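Local atomic coordinates of ABC transporter, ATP binding protein (Sulfolobus solfataricus, PDB entry 1OXX), a protein that couples ATP hydrolysis to glucose uptake as the ATP-binding subunit of an archaeal ABC transporter. Residues E243-E248 against I274-E279; S292-G297 against V342-I347; V9-K14 against G53-S58; T46-I51 against L163-F168. The protein carries 1 engineered substitution. All coordinates share one frame; numbering follows the deposited sequence. Where two conformers were deposited one is given.

Contact 1: E243-E248 against I274-E279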
loop_
_atom_site.group_PDB
_atom_site.type_symbol
_atom_site.label_atom_id
_atom_site.label_comp_id
_atom_site.label_asym_id
_atom_site.label_seq_id
_atom_site.Cartn_x
_atom_site.Cartn_y
_atom_site.Cartn_z
ATOM N N GLU A 243 -7.949 -7.863 3.897
ATOM C CA GLU A 243 -9.102 -8.705 3.619
ATOM C C GLU A 243 -10.224 -8.441 4.593
ATOM O O GLU A 243 -10.008 -8.257 5.796
ATOM C CB GLU A 243 -8.730 -10.191 3.698
ATOM C CG GLU A 243 -7.743 -10.622 2.638
ATOM C CD GLU A 243 -7.728 -12.123 2.428
ATOM O OE1 GLU A 243 -7.838 -12.856 3.428
ATOM O OE2 GLU A 243 -7.604 -12.556 1.261
ATOM N N ILE A 244 -11.433 -8.427 4.058
ATOM C CA ILE A 244 -12.610 -8.254 4.888
ATOM C C ILE A 244 -13.844 -8.828 4.201
ATOM O O ILE A 244 -13.958 -8.798 2.971
ATOM C CB ILE A 244 -12.833 -6.754 5.236
ATOM C CG1 ILE A 244 -13.858 -6.622 6.361
ATOM C CG2 ILE A 244 -13.260 -5.975 4.010
ATOM C CD1 ILE A 244 -13.837 -5.276 7.075
ATOM N N ASN A 245 -14.740 -9.389 5.012
ATOM C CA ASN A 245 -16.051 -9.798 4.572
ATOM C C ASN A 245 -17.003 -8.611 4.640
ATOM O O ASN A 245 -17.082 -7.929 5.665
ATOM C CB ASN A 245 -16.579 -10.898 5.489
ATOM C CG ASN A 245 -15.754 -12.152 5.412
ATOM O OD1 ASN A 245 -15.820 -12.874 4.419
ATOM N ND2 ASN A 245 -14.981 -12.434 6.462
ATOM N N GLU A 246 -17.727 -8.381 3.556
ATOM C CA GLU A 246 -18.717 -7.305 3.477
ATOM C C GLU A 246 -20.093 -7.926 3.331
ATOM O O GLU A 246 -20.338 -8.682 2.379
ATOM C CB GLU A 246 -18.436 -6.416 2.265
ATOM C CG GLU A 246 -17.013 -5.905 2.166
ATOM C CD GLU A 246 -16.749 -5.104 0.904
ATOM O OE1 GLU A 246 -17.719 -4.629 0.252
ATOM O OE2 GLU A 246 -15.553 -4.941 0.575
ATOM N N LEU A 247 -20.981 -7.615 4.274
ATOM C CA LEU A 247 -22.337 -8.172 4.259
ATOM C C LEU A 247 -23.325 -7.056 4.435
ATOM O O LEU A 247 -23.037 -6.088 5.125
ATOM C CB LEU A 247 -22.563 -9.134 5.421
ATOM C CG LEU A 247 -21.704 -10.379 5.527
ATOM C CD1 LEU A 247 -20.491 -10.007 6.319
ATOM C CD2 LEU A 247 -22.473 -11.501 6.200
ATOM N N GLU A 248 -24.505 -7.202 3.852
ATOM C CA GLU A 248 -25.556 -6.207 3.999
ATOM C C GLU A 248 -26.734 -6.824 4.737
ATOM O O GLU A 248 -27.134 -7.964 4.468
ATOM C CB GLU A 248 -26.025 -5.698 2.627
ATOM C CG GLU A 248 -27.092 -4.608 2.735
ATOM C CD GLU A 248 -27.692 -4.181 1.403
ATOM O OE1 GLU A 248 -26.942 -4.082 0.411
ATOM O OE2 GLU A 248 -28.923 -3.923 1.352
ATOM N N ILE A 274 -22.053 -4.576 7.100
ATOM C CA ILE A 274 -21.221 -5.129 8.147
ATOM C C ILE A 274 -19.881 -5.493 7.518
ATOM O O ILE A 274 -19.840 -6.097 6.453
ATOM C CB ILE A 274 -21.888 -6.410 8.723
ATOM C CG1 ILE A 274 -23.162 -6.077 9.495
ATOM C CG2 ILE A 274 -20.915 -7.192 9.603
ATOM C CD1 ILE A 274 -22.898 -5.433 10.810
ATOM N N GLY A 275 -18.801 -5.133 8.209
ATOM C CA GLY A 275 -17.462 -5.541 7.849
ATOM C C GLY A 275 -16.894 -6.398 8.957
ATOM O O GLY A 275 -16.865 -5.984 10.119
ATOM N N ILE A 276 -16.468 -7.612 8.613
ATOM C CA ILE A 276 -15.827 -8.492 9.597
ATOM C C ILE A 276 -14.657 -9.199 8.916
ATOM O O ILE A 276 -14.808 -9.898 7.905
ATOM C CB ILE A 276 -16.850 -9.475 10.278
ATOM C CG1 ILE A 276 -16.211 -10.201 11.474
ATOM C CG2 ILE A 276 -17.461 -10.461 9.294
ATOM C CD1 ILE A 276 -16.102 -9.346 12.743
ATOM N N ARG A 277 -13.462 -8.950 9.434
ATOM C CA ARG A 277 -12.275 -9.544 8.839
ATOM C C ARG A 277 -12.209 -11.047 9.128
ATOM O O ARG A 277 -12.715 -11.521 10.153
ATOM C CB ARG A 277 -11.031 -8.819 9.331
ATOM C CG ARG A 277 -10.967 -7.368 8.904
ATOM C CD ARG A 277 -9.553 -6.767 9.029
ATOM N NE ARG A 277 -9.590 -5.326 8.837
ATOM C CZ ARG A 277 -9.657 -4.717 7.659
ATOM N NH1 ARG A 277 -9.630 -5.412 6.525
ATOM N NH2 ARG A 277 -9.697 -3.389 7.608
ATOM N N PRO A 278 -11.590 -11.820 8.238
ATOM C CA PRO A 278 -11.543 -13.285 8.417
ATOM C C PRO A 278 -10.926 -13.733 9.735
ATOM O O PRO A 278 -11.355 -14.735 10.282
ATOM C CB PRO A 278 -10.739 -13.761 7.218
ATOM C CG PRO A 278 -9.988 -12.564 6.789
ATOM C CD PRO A 278 -10.925 -11.411 6.990
ATOM N N GLU A 279 -9.931 -13.018 10.256
ATOM C CA GLU A 279 -9.330 -13.393 11.524
ATOM C C GLU A 279 -10.272 -13.176 12.704
ATOM O O GLU A 279 -10.016 -13.670 13.792
ATOM C CB GLU A 279 -8.036 -12.625 11.753
ATOM C CG GLU A 279 -8.210 -11.119 11.928
ATOM C CD GLU A 279 -7.995 -10.318 10.657
ATOM O OE1 GLU A 279 -8.214 -10.858 9.556
ATOM O OE2 GLU A 279 -7.626 -9.110 10.775
HETATM O O HOH W 1 -7.683 -9.949 7.026
#

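Contact 2: S292-G297 against V342-I347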
loop_
_atom_site.group_PDB
_atom_site.type_symbol
_atom_site.label_atom_id
_atom_site.label_comp_id
_atom_site.label_asym_id
_atom_site.label_seq_id
_atom_site.Cartn_x
_atom_site.Cartn_y
_atom_site.Cartn_z
ATOM N N SER A 292 -14.224 -14.775 24.820
ATOM C CA SER A 292 -13.639 -13.727 23.979
ATOM C C SER A 292 -14.260 -13.697 22.567
ATOM O O SER A 292 -13.947 -12.811 21.768
ATOM C CB SER A 292 -12.115 -13.889 23.886
ATOM O OG SER A 292 -11.731 -15.090 23.242
ATOM N N TRP A 293 -15.157 -14.640 22.311
ATOM C CA TRP A 293 -15.894 -14.728 21.063
ATOM C C TRP A 293 -17.393 -14.629 21.356
ATOM O O TRP A 293 -17.846 -15.100 22.400
ATOM C CB TRP A 293 -15.669 -16.080 20.413
ATOM C CG TRP A 293 -14.283 -16.311 19.849
ATOM C CD1 TRP A 293 -13.252 -16.974 20.451
ATOM C CD2 TRP A 293 -13.799 -15.899 18.566
ATOM N NE1 TRP A 293 -12.152 -16.985 19.626
ATOM C CE2 TRP A 293 -12.467 -16.339 18.458
ATOM C CE3 TRP A 293 -14.360 -15.205 17.489
ATOM C CZ2 TRP A 293 -11.694 -16.102 17.318
ATOM C CZ3 TRP A 293 -13.589 -14.960 16.378
ATOM C CH2 TRP A 293 -12.279 -15.398 16.304
ATOM N N ILE A 294 -18.154 -14.037 20.443
ATOM C CA ILE A 294 -19.613 -14.000 20.599
ATOM C C ILE A 294 -20.303 -14.687 19.429
ATOM O O ILE A 294 -19.907 -14.551 18.251
ATOM C CB ILE A 294 -20.191 -12.568 20.739
ATOM C CG1 ILE A 294 -19.879 -11.714 19.508
ATOM C CG2 ILE A 294 -19.742 -11.932 22.046
ATOM C CD1 ILE A 294 -20.810 -10.538 19.351
ATOM N N LEU A 295 -21.372 -15.392 19.755
ATOM C CA LEU A 295 -22.212 -16.044 18.770
ATOM C C LEU A 295 -23.047 -15.047 17.992
ATOM O O LEU A 295 -23.682 -14.172 18.597
ATOM C CB LEU A 295 -23.196 -16.956 19.495
ATOM C CG LEU A 295 -22.850 -18.424 19.664
ATOM C CD1 LEU A 295 -23.932 -19.083 20.509
ATOM C CD2 LEU A 295 -22.749 -19.118 18.315
ATOM N N VAL A 296 -23.037 -15.157 16.668
ATOM C CA VAL A 296 -23.919 -14.336 15.852
ATOM C C VAL A 296 -24.962 -15.168 15.082
ATOM O O VAL A 296 -25.876 -14.621 14.486
ATOM C CB VAL A 296 -23.152 -13.371 14.915
ATOM C CG1 VAL A 296 -22.417 -12.325 15.737
ATOM C CG2 VAL A 296 -22.206 -14.106 13.967
ATOM N N GLY A 297 -24.847 -16.493 15.114
ATOM C CA GLY A 297 -25.869 -17.328 14.519
ATOM C C GLY A 297 -25.365 -18.567 13.827
ATOM O O GLY A 297 -24.247 -19.007 14.068
ATOM N N VAL A 342 -17.916 -14.262 16.212
ATOM C CA VAL A 342 -17.035 -13.174 15.813
ATOM C C VAL A 342 -16.429 -12.497 17.034
ATOM O O VAL A 342 -16.850 -12.721 18.163
ATOM C CB VAL A 342 -17.770 -12.101 14.973
ATOM C CG1 VAL A 342 -18.418 -12.700 13.715
ATOM C CG2 VAL A 342 -18.837 -11.381 15.816
ATOM N N ARG A 343 -15.418 -11.668 16.793
ATOM C CA ARG A 343 -14.890 -10.784 17.821
ATOM C C ARG A 343 -15.793 -9.555 17.868
ATOM O O ARG A 343 -15.819 -8.753 16.928
ATOM C CB ARG A 343 -13.482 -10.338 17.458
ATOM C CG ARG A 343 -12.515 -11.465 17.337
ATOM C CD ARG A 343 -12.188 -12.104 18.658
ATOM N NE ARG A 343 -10.973 -12.913 18.607
ATOM C CZ ARG A 343 -10.648 -13.792 19.523
ATOM N NH1 ARG A 343 -11.441 -13.978 20.567
ATOM N NH2 ARG A 343 -9.534 -14.497 19.410
ATOM N N LYS A 344 -16.538 -9.393 18.958
ATOM C CA LYS A 344 -17.494 -8.293 19.059
ATOM C C LYS A 344 -16.920 -6.913 18.788
ATOM O O LYS A 344 -17.530 -6.111 18.068
ATOM C CB LYS A 344 -18.143 -8.311 20.429
ATOM C CG LYS A 344 -19.180 -7.216 20.634
ATOM C CD LYS A 344 -19.734 -7.306 22.059
ATOM C CE LYS A 344 -20.695 -6.166 22.382
ATOM N NZ LYS A 344 -22.068 -6.419 21.868
ATOM N N ASP A 345 -15.753 -6.636 19.357
ATOM C CA ASP A 345 -15.156 -5.320 19.217
ATOM C C ASP A 345 -14.562 -5.088 17.848
ATOM O O ASP A 345 -14.128 -3.964 17.553
ATOM C CB ASP A 345 -14.117 -5.041 20.308
ATOM C CG ASP A 345 -12.891 -5.913 20.204
ATOM O OD1 ASP A 345 -12.848 -6.811 19.338
ATOM O OD2 ASP A 345 -11.903 -5.765 20.963
ATOM N N LYS A 346 -14.583 -6.111 16.993
ATOM C CA LYS A 346 -14.024 -5.965 15.652
ATOM C C LYS A 346 -15.108 -5.885 14.581
ATOM O O LYS A 346 -14.793 -5.785 13.397
ATOM C CB LYS A 346 -13.054 -7.097 15.324
ATOM C CG LYS A 346 -11.889 -7.222 16.261
ATOM C CD LYS A 346 -10.911 -6.095 16.052
ATOM C CE LYS A 346 -9.729 -6.229 17.005
ATOM N NZ LYS A 346 -8.737 -5.168 16.779
ATOM N N ILE A 347 -16.373 -5.895 14.965
ATOM C CA ILE A 347 -17.420 -5.710 13.982
ATOM C C ILE A 347 -17.421 -4.262 13.519
ATOM O O ILE A 347 -17.469 -3.335 14.339
ATOM C CB ILE A 347 -18.806 -6.027 14.577
ATOM C CG1 ILE A 347 -18.910 -7.464 15.110
ATOM C CG2 ILE A 347 -19.892 -5.696 13.565
ATOM C CD1 ILE A 347 -20.105 -7.698 16.032
HETATM O O HOH W 2 -15.898 -10.903 21.427
HETATM O O HOH W 3 -9.496 -16.677 21.352
#

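Contact 3: V9-K14 against G53-S58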
loop_
_atom_site.group_PDB
_atom_site.type_symbol
_atom_site.label_atom_id
_atom_site.label_comp_id
_atom_site.label_asym_id
_atom_site.label_seq_id
_atom_site.Cartn_x
_atom_site.Cartn_y
_atom_site.Cartn_z
ATOM N N VAL A 9 -3.868 20.044 -4.298
ATOM C CA VAL A 9 -3.404 19.541 -5.579
ATOM C C VAL A 9 -4.459 18.750 -6.336
ATOM O O VAL A 9 -5.002 17.764 -5.838
ATOM C CB VAL A 9 -2.182 18.700 -5.404
ATOM C CG1 VAL A 9 -1.921 17.852 -6.635
ATOM C CG2 VAL A 9 -0.980 19.626 -5.063
ATOM N N SER A 10 -4.748 19.212 -7.553
ATOM C CA SER A 10 -5.649 18.510 -8.445
ATOM C C SER A 10 -4.924 18.236 -9.754
ATOM O O SER A 10 -3.980 18.932 -10.117
ATOM C CB SER A 10 -6.884 19.353 -8.710
ATOM O OG SER A 10 -7.639 19.535 -7.530
ATOM N N LYS A 11 -5.361 17.200 -10.457
ATOM C CA LYS A 11 -4.774 16.836 -11.734
ATOM C C LYS A 11 -5.899 16.292 -12.609
ATOM O O LYS A 11 -6.615 15.370 -12.212
ATOM C CB LYS A 11 -3.680 15.775 -11.581
ATOM C CG LYS A 11 -3.026 15.399 -12.893
ATOM C CD LYS A 11 -2.340 16.580 -13.536
ATOM C CE LYS A 11 -1.680 16.194 -14.838
ATOM N NZ LYS A 11 -1.007 17.370 -15.436
ATOM N N VAL A 12 -6.068 16.903 -13.778
ATOM C CA VAL A 12 -7.060 16.461 -14.734
ATOM C C VAL A 12 -6.390 16.028 -16.024
ATOM O O VAL A 12 -5.269 16.448 -16.341
ATOM C CB VAL A 12 -8.097 17.563 -15.045
ATOM C CG1 VAL A 12 -8.699 18.103 -13.772
ATOM C CG2 VAL A 12 -7.477 18.668 -15.872
ATOM N N PHE A 13 -7.073 15.144 -16.736
ATOM C CA PHE A 13 -6.671 14.708 -18.062
ATOM C C PHE A 13 -7.884 14.867 -18.981
ATOM O O PHE A 13 -8.983 15.190 -18.519
ATOM C CB PHE A 13 -6.212 13.252 -18.036
ATOM C CG PHE A 13 -4.948 13.027 -17.253
ATOM C CD1 PHE A 13 -4.984 12.396 -16.023
ATOM C CD2 PHE A 13 -3.729 13.453 -17.744
ATOM C CE1 PHE A 13 -3.819 12.186 -15.295
ATOM C CE2 PHE A 13 -2.565 13.246 -17.019
ATOM C CZ PHE A 13 -2.611 12.611 -15.801
ATOM N N LYS A 14 -7.686 14.632 -20.277
ATOM C CA LYS A 14 -8.761 14.703 -21.258
ATOM C C LYS A 14 -9.504 16.041 -21.160
ATOM O O LYS A 14 -10.728 16.121 -21.219
ATOM C CB LYS A 14 -9.710 13.517 -21.090
ATOM C CG LYS A 14 -9.046 12.165 -21.395
ATOM C CD LYS A 14 -9.876 11.009 -20.876
ATOM C CE LYS A 14 -9.327 9.673 -21.341
ATOM N NZ LYS A 14 -9.505 9.507 -22.802
ATOM N N GLY A 53 8.174 15.315 -10.024
ATOM C CA GLY A 53 8.399 16.420 -10.934
ATOM C C GLY A 53 8.306 15.972 -12.388
ATOM O O GLY A 53 8.648 16.726 -13.298
ATOM N N LEU A 54 7.840 14.748 -12.606
ATOM C CA LEU A 54 7.633 14.211 -13.958
ATOM C C LEU A 54 6.294 14.689 -14.524
ATOM O O LEU A 54 6.014 14.566 -15.725
ATOM C CB LEU A 54 7.708 12.683 -13.946
ATOM C CG LEU A 54 9.085 12.135 -13.553
ATOM C CD1 LEU A 54 9.029 10.650 -13.291
ATOM C CD2 LEU A 54 10.103 12.458 -14.642
ATOM N N ASP A 55 5.460 15.211 -13.634
ATOM C CA ASP A 55 4.200 15.825 -14.002
ATOM C C ASP A 55 3.967 16.971 -13.023
ATOM O O ASP A 55 4.749 17.160 -12.087
ATOM C CB ASP A 55 3.064 14.810 -13.958
ATOM C CG ASP A 55 1.859 15.234 -14.792
ATOM O OD1 ASP A 55 1.805 16.395 -15.272
ATOM O OD2 ASP A 55 0.917 14.455 -15.018
ATOM N N VAL A 56 2.916 17.748 -13.257
ATOM C CA VAL A 56 2.595 18.890 -12.415
ATOM C C VAL A 56 1.123 18.934 -12.055
ATOM O O VAL A 56 0.294 18.388 -12.781
ATOM C CB VAL A 56 2.948 20.217 -13.116
ATOM C CG1 VAL A 56 4.456 20.315 -13.338
ATOM C CG2 VAL A 56 2.208 20.350 -14.423
ATOM N N PRO A 57 0.795 19.566 -10.935
ATOM C CA PRO A 57 -0.613 19.766 -10.590
ATOM C C PRO A 57 -1.276 20.616 -11.662
ATOM O O PRO A 57 -0.650 21.534 -12.212
ATOM C CB PRO A 57 -0.565 20.552 -9.279
ATOM C CG PRO A 57 0.821 20.349 -8.746
ATOM C CD PRO A 57 1.698 20.139 -9.927
ATOM N N SER A 58 -2.521 20.295 -11.991
ATOM C CA SER A 58 -3.321 21.155 -12.882
ATOM C C SER A 58 -3.649 22.436 -12.117
ATOM O O SER A 58 -3.521 23.547 -12.649
ATOM C CB SER A 58 -4.593 20.430 -13.339
ATOM O OG SER A 58 -4.284 19.263 -14.085
#

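Contact 4: T46-I51 against L163-F168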
loop_
_atom_site.group_PDB
_atom_site.type_symbol
_atom_site.label_atom_id
_atom_site.label_comp_id
_atom_site.label_asym_id
_atom_site.label_seq_id
_atom_site.Cartn_x
_atom_site.Cartn_y
_atom_site.Cartn_z
ATOM N N THR A 46 0.028 8.958 -10.781
ATOM C CA THR A 46 -0.064 10.379 -11.109
ATOM C C THR A 46 0.434 11.201 -9.922
ATOM O O THR A 46 1.236 12.119 -10.076
ATOM C CB THR A 46 -1.484 10.750 -11.472
ATOM O OG1 THR A 46 -1.825 10.112 -12.713
ATOM C CG2 THR A 46 -1.619 12.262 -11.750
ATOM N N PHE A 47 -0.039 10.875 -8.730
ATOM C CA PHE A 47 0.432 11.558 -7.530
ATOM C C PHE A 47 1.946 11.444 -7.412
ATOM O O PHE A 47 2.645 12.424 -7.182
ATOM C CB PHE A 47 -0.221 10.959 -6.280
ATOM C CG PHE A 47 0.190 11.623 -4.994
ATOM C CD1 PHE A 47 -0.340 12.847 -4.627
ATOM C CD2 PHE A 47 1.100 11.023 -4.146
ATOM C CE1 PHE A 47 0.039 13.462 -3.434
ATOM C CE2 PHE A 47 1.470 11.634 -2.957
ATOM C CZ PHE A 47 0.942 12.852 -2.606
ATOM N N MET A 48 2.463 10.242 -7.606
ATOM C CA MET A 48 3.884 10.050 -7.458
ATOM C C MET A 48 4.681 10.852 -8.482
ATOM O O MET A 48 5.756 11.393 -8.188
ATOM C CB MET A 48 4.216 8.565 -7.581
ATOM C CG MET A 48 5.704 8.298 -7.349
ATOM S SD MET A 48 6.145 6.971 -6.224
ATOM C CE MET A 48 6.060 7.832 -4.687
ATOM N N ARG A 49 4.169 10.897 -9.709
ATOM C CA ARG A 49 4.833 11.633 -10.771
ATOM C C ARG A 49 4.855 13.130 -10.455
ATOM O O ARG A 49 5.809 13.825 -10.796
ATOM C CB ARG A 49 4.149 11.366 -12.116
ATOM C CG ARG A 49 4.495 10.013 -12.695
ATOM C CD ARG A 49 3.734 9.649 -13.950
ATOM N NE ARG A 49 4.117 10.427 -15.120
ATOM C CZ ARG A 49 5.189 10.178 -15.856
ATOM N NH1 ARG A 49 5.983 9.171 -15.549
ATOM N NH2 ARG A 49 5.454 10.930 -16.917
ATOM N N ILE A 50 3.805 13.622 -9.802
ATOM C CA ILE A 50 3.780 15.020 -9.400
ATOM C C ILE A 50 4.818 15.269 -8.308
ATOM O O ILE A 50 5.532 16.284 -8.333
ATOM C CB ILE A 50 2.363 15.432 -8.984
ATOM C CG1 ILE A 50 1.510 15.581 -10.235
ATOM C CG2 ILE A 50 2.379 16.729 -8.209
ATOM C CD1 ILE A 50 0.040 15.828 -9.978
ATOM N N ILE A 51 4.915 14.374 -7.327
ATOM C CA ILE A 51 5.961 14.546 -6.310
ATOM C C ILE A 51 7.355 14.482 -6.956
ATOM O O ILE A 51 8.245 15.226 -6.559
ATOM C CB ILE A 51 5.835 13.495 -5.176
ATOM C CG1 ILE A 51 4.437 13.499 -4.561
ATOM C CG2 ILE A 51 6.899 13.728 -4.122
ATOM C CD1 ILE A 51 3.995 14.831 -4.007
ATOM N N LEU A 163 11.375 7.868 -3.407
ATOM C CA LEU A 163 10.034 7.633 -3.940
ATOM C C LEU A 163 9.967 6.217 -4.503
ATOM O O LEU A 163 10.761 5.860 -5.360
ATOM C CB LEU A 163 9.731 8.609 -5.063
ATOM C CG LEU A 163 9.820 10.090 -4.743
ATOM C CD1 LEU A 163 9.513 10.991 -5.961
ATOM C CD2 LEU A 163 8.845 10.420 -3.620
ATOM N N LEU A 164 8.994 5.445 -4.042
ATOM C CA LEU A 164 8.819 4.052 -4.439
ATOM C C LEU A 164 7.413 3.867 -4.996
ATOM O O LEU A 164 6.429 4.178 -4.341
ATOM C CB LEU A 164 9.001 3.134 -3.240
ATOM C CG LEU A 164 10.301 3.259 -2.444
ATOM C CD1 LEU A 164 10.225 2.402 -1.178
ATOM C CD2 LEU A 164 11.519 2.893 -3.279
ATOM N N ASP A 165 7.336 3.379 -6.221
ATOM C CA ASP A 165 6.067 3.099 -6.874
ATOM C C ASP A 165 6.078 1.622 -7.255
ATOM O O ASP A 165 6.806 1.220 -8.167
ATOM C CB ASP A 165 5.907 3.969 -8.119
ATOM C CG ASP A 165 4.536 3.835 -8.767
ATOM O OD1 ASP A 165 3.836 2.828 -8.520
ATOM O OD2 ASP A 165 4.091 4.712 -9.543
ATOM N N GLU A 166 5.285 0.812 -6.546
ATOM C CA GLU A 166 5.231 -0.631 -6.793
ATOM C C GLU A 166 6.630 -1.208 -6.829
ATOM O O GLU A 166 6.979 -1.961 -7.739
ATOM C CB GLU A 166 4.553 -0.929 -8.133
ATOM C CG GLU A 166 3.080 -0.618 -8.182
ATOM C CD GLU A 166 2.241 -1.638 -7.440
ATOM O OE1 GLU A 166 2.658 -2.815 -7.376
ATOM O OE2 GLU A 166 1.168 -1.262 -6.927
ATOM N N PRO A 167 7.437 -0.880 -5.832
ATOM C CA PRO A 167 8.872 -1.184 -5.877
ATOM C C PRO A 167 9.256 -2.653 -5.778
ATOM O O PRO A 167 10.414 -2.965 -6.098
ATOM C CB PRO A 167 9.399 -0.482 -4.636
ATOM C CG PRO A 167 8.257 -0.523 -3.718
ATOM C CD PRO A 167 7.077 -0.179 -4.591
ATOM N N PHE A 168 8.348 -3.520 -5.330
ATOM C CA PHE A 168 8.701 -4.925 -5.098
ATOM C C PHE A 168 7.942 -5.859 -6.001
ATOM O O PHE A 168 8.032 -7.081 -5.874
ATOM C CB PHE A 168 8.412 -5.286 -3.641
ATOM C CG PHE A 168 8.935 -4.289 -2.675
ATOM C CD1 PHE A 168 8.086 -3.616 -1.829
ATOM C CD2 PHE A 168 10.294 -3.993 -2.640
ATOM C CE1 PHE A 168 8.574 -2.671 -0.957
ATOM C CE2 PHE A 168 10.772 -3.073 -1.779
ATOM C CZ PHE A 168 9.916 -2.413 -0.922
#

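Contact 1: E243-E248 against I274-E279
Arg277 runs its side chain past the carbonyl oxygen of Glu243. Its CB comes near that oxygen first, and CG lies 3.4 Å from Glu243 O. CG also meets Ile244 CG1 at 3.9 Å. CD stays 3.6 Å from Glu243 O, and the tip then turns so that NH1 donates to Glu243 O at 3.0 Å. The acceptor lies near the guanidinium plane, but NH1 stands well above the carbonyl plane. Ile244 CD1 covers one guanidinium face. NH1 also binds Ala238 O, while NH2 binds Tyr229 O and the guanidinium makes a cation-pi contact with the Tyr229 ring.

Further along, strands 245-252 and 271-276 pair antiparallel. Asn245 and Ile276 form a hydrogen-bonded pair, as do Leu247 and Ile274. Ile276 O takes a second bond from Asn245 ND2 (2.9 Å), and the two donors come from opposite faces of its plane. The other end of that amide, OD1, accepts from Phe325 N. Gly275 leaves room for Ile244 CD1, 3.7 Å from Gly275 CA.

A methionine in place of Arg277 would probably leave the carbonyls of Glu243, Ala238 and Tyr229 without the guanidinium N-H groups they accept from. Water 1 gives Glu243 O a further bond and links it to Glu279 OE1. The partial negative charges of these carbonyl oxygens probably stabilise the guanidinium where the sheet meets helix 235-241.

Contact 2: S292-G297 against V342-I347
Val342 packs its CG2 against two side chains of strand 294-307. Val296 CG1 is 3.7 Å from Val342 CG2, the two side chains crossing at about a right angle, and Ile294 CG1 lies 3.9 Å from that same methyl. Ile294 CD1 reaches on to Lys344 CB at 3.6 Å, so the aliphatic start of the lysine closes this edge. Beneath the side chains, Ile294 and Val342 form an antiparallel hydrogen-bonded pair, and the bond from Ile294 N to Val342 O is almost straight (177°). Val296 and Gly297 both face Val340, a classic beta bulge.

Outward from this centre, Arg343 lies flat on Trp293. Arg343 CZ is 3.7 Å from the centroid of the six-membered ring of Trp293, over its face, a cation-pi stack with the planes only 15° apart. A bend at chi2 (-70°) folds the chain over the indole, and CD makes a CH-pi contact with the six-membered ring. NH1 forks to Ser292 O (3.0 Å) and Ser292 OG (2.9 Å), both near the guanidinium plane. Ser292 OG is also bonded to Asp290 OD1. Water 3 accepts from NH2, and water 2 joins Ser292 O to Lys344 N.

The pair belongs to a five-stranded antiparallel sheet in the C-terminal domain, consistent with an OB-type fold. Val342 also touches Ile276 of strand 271-276, and both Val342 and Val296 rest on Phe263 of strand 261-263.

Contact 3: V9-K14 against G53-S58
Ser58 grips strand 4-13 with both its side chain and its backbone, so a hydroxyl does what a strand carbonyl would usually do. Its OG accepts from Val12 N at 3.0 Å in a nearly straight bond (169°), while Ser58 N donates to Ser10 O at 2.7 Å. The chain does not run alongside the strand: the two directions differ by 97°.

Lys11 reaches from the strand to the loop. Its CG is anti to the backbone N (chi1 -179°), and a turn at chi2 brings the straight remainder of the chain up beside Ser58. CD passes 3.4 Å from Ser58 OG. NZ then forms a salt bridge with Asp55 OD1 (3.0 Å), on the syn side but tilted out of the carboxylate plane, and a hydrogen bond with Val56 O (3.1 Å) in the carbonyl plane. Asp55 OD1 also accepts from Val56 N at 2.7 Å, on the same face of the carboxylate plane as NZ. Two donors thus hold the carboxylate in position.

In this ABC-ATPase domain, residues 53-58 connect helix 41-52, whose first turn carries the end of the P-loop, to strand 61-64. Gly53, with positive phi, ends that helix in a Schellman motif. A leucine in place of Lys11 is likely to leave Asp55 without its opposite charge and Val56 O without this donor. Pro57 CB meets Val9 CG1 at 4.0 Å, and Lys11 also packs on Thr46 of the helix.

Contact 4: T46-I51 against L163-F168
Leu163 meets the helix through two of its carbons. CB lies 3.8 Å from Met48 CE, and CD2 touches Ile51 CG2 at 3.9 Å. Met48 reaches across with CG anti to its own N (chi1 -177°), then bends at chi2 and chi3. These bends bring SD and CE against the strand between Leu163 and Asp165. The side chains of Met48 and Leu163 lie side by side and point opposite ways. Met48 and Leu164 each have two conformers, and the contacts are those of one.

Leu164 turns its side chain away from the helix. Its carbonyl still takes part: Leu164 O is 3.4 Å from Met48 SD. At Asp165 the side chain comes back to the helix side, and its CB sits 3.6 Å from the same sulfur. The carboxylate goes elsewhere, with OD2 bonded to Thr45 OG1 of the P-loop. In sequence Asp165 is the Walker B aspartate that ends strand 161-165.

Glu166 follows and is inferred to bind ATP. Its OE1 bonds to Ser169 OG and its OE2 to His199 ND1. Pro167 and Phe168 carry the chain away from the helix, and Pro167 CG covers one face of the Phe168 ring.

Strand 161-165 lies between strands 84-88 and 193-198 in the mixed nucleotide-binding sheet. Met48 packs over it and also touches Phe88 and Leu195 on those two strands. Helix 41-52 covers this face of the sheet, while Leu164 packs on Val183 of helix 176-190 beyond the other.

Overall arrangement
The four contacts form two groups, one in each part of the chain. Contacts 3 and 4 come first along the sequence, with alternating segments, in the ABC-ATPase domain. Their centres are 14 Å apart and they share helix 41-52: contact 4 joins it to the mixed sheet, and contact 3 joins the loop after it to the antiparallel sheet that holds strand 4-13. Contacts 1 and 2 follow in series, centres 12 Å apart, and touch where Ile276 meets Val342. They lie in two neighbouring antiparallel sheets. Contact 4 holds ATP-site residues; its centre is about 30 Å from that of contact 1 and 39 Å from that of contact 2, so the C-terminal pair lies apart from the nucleotide site.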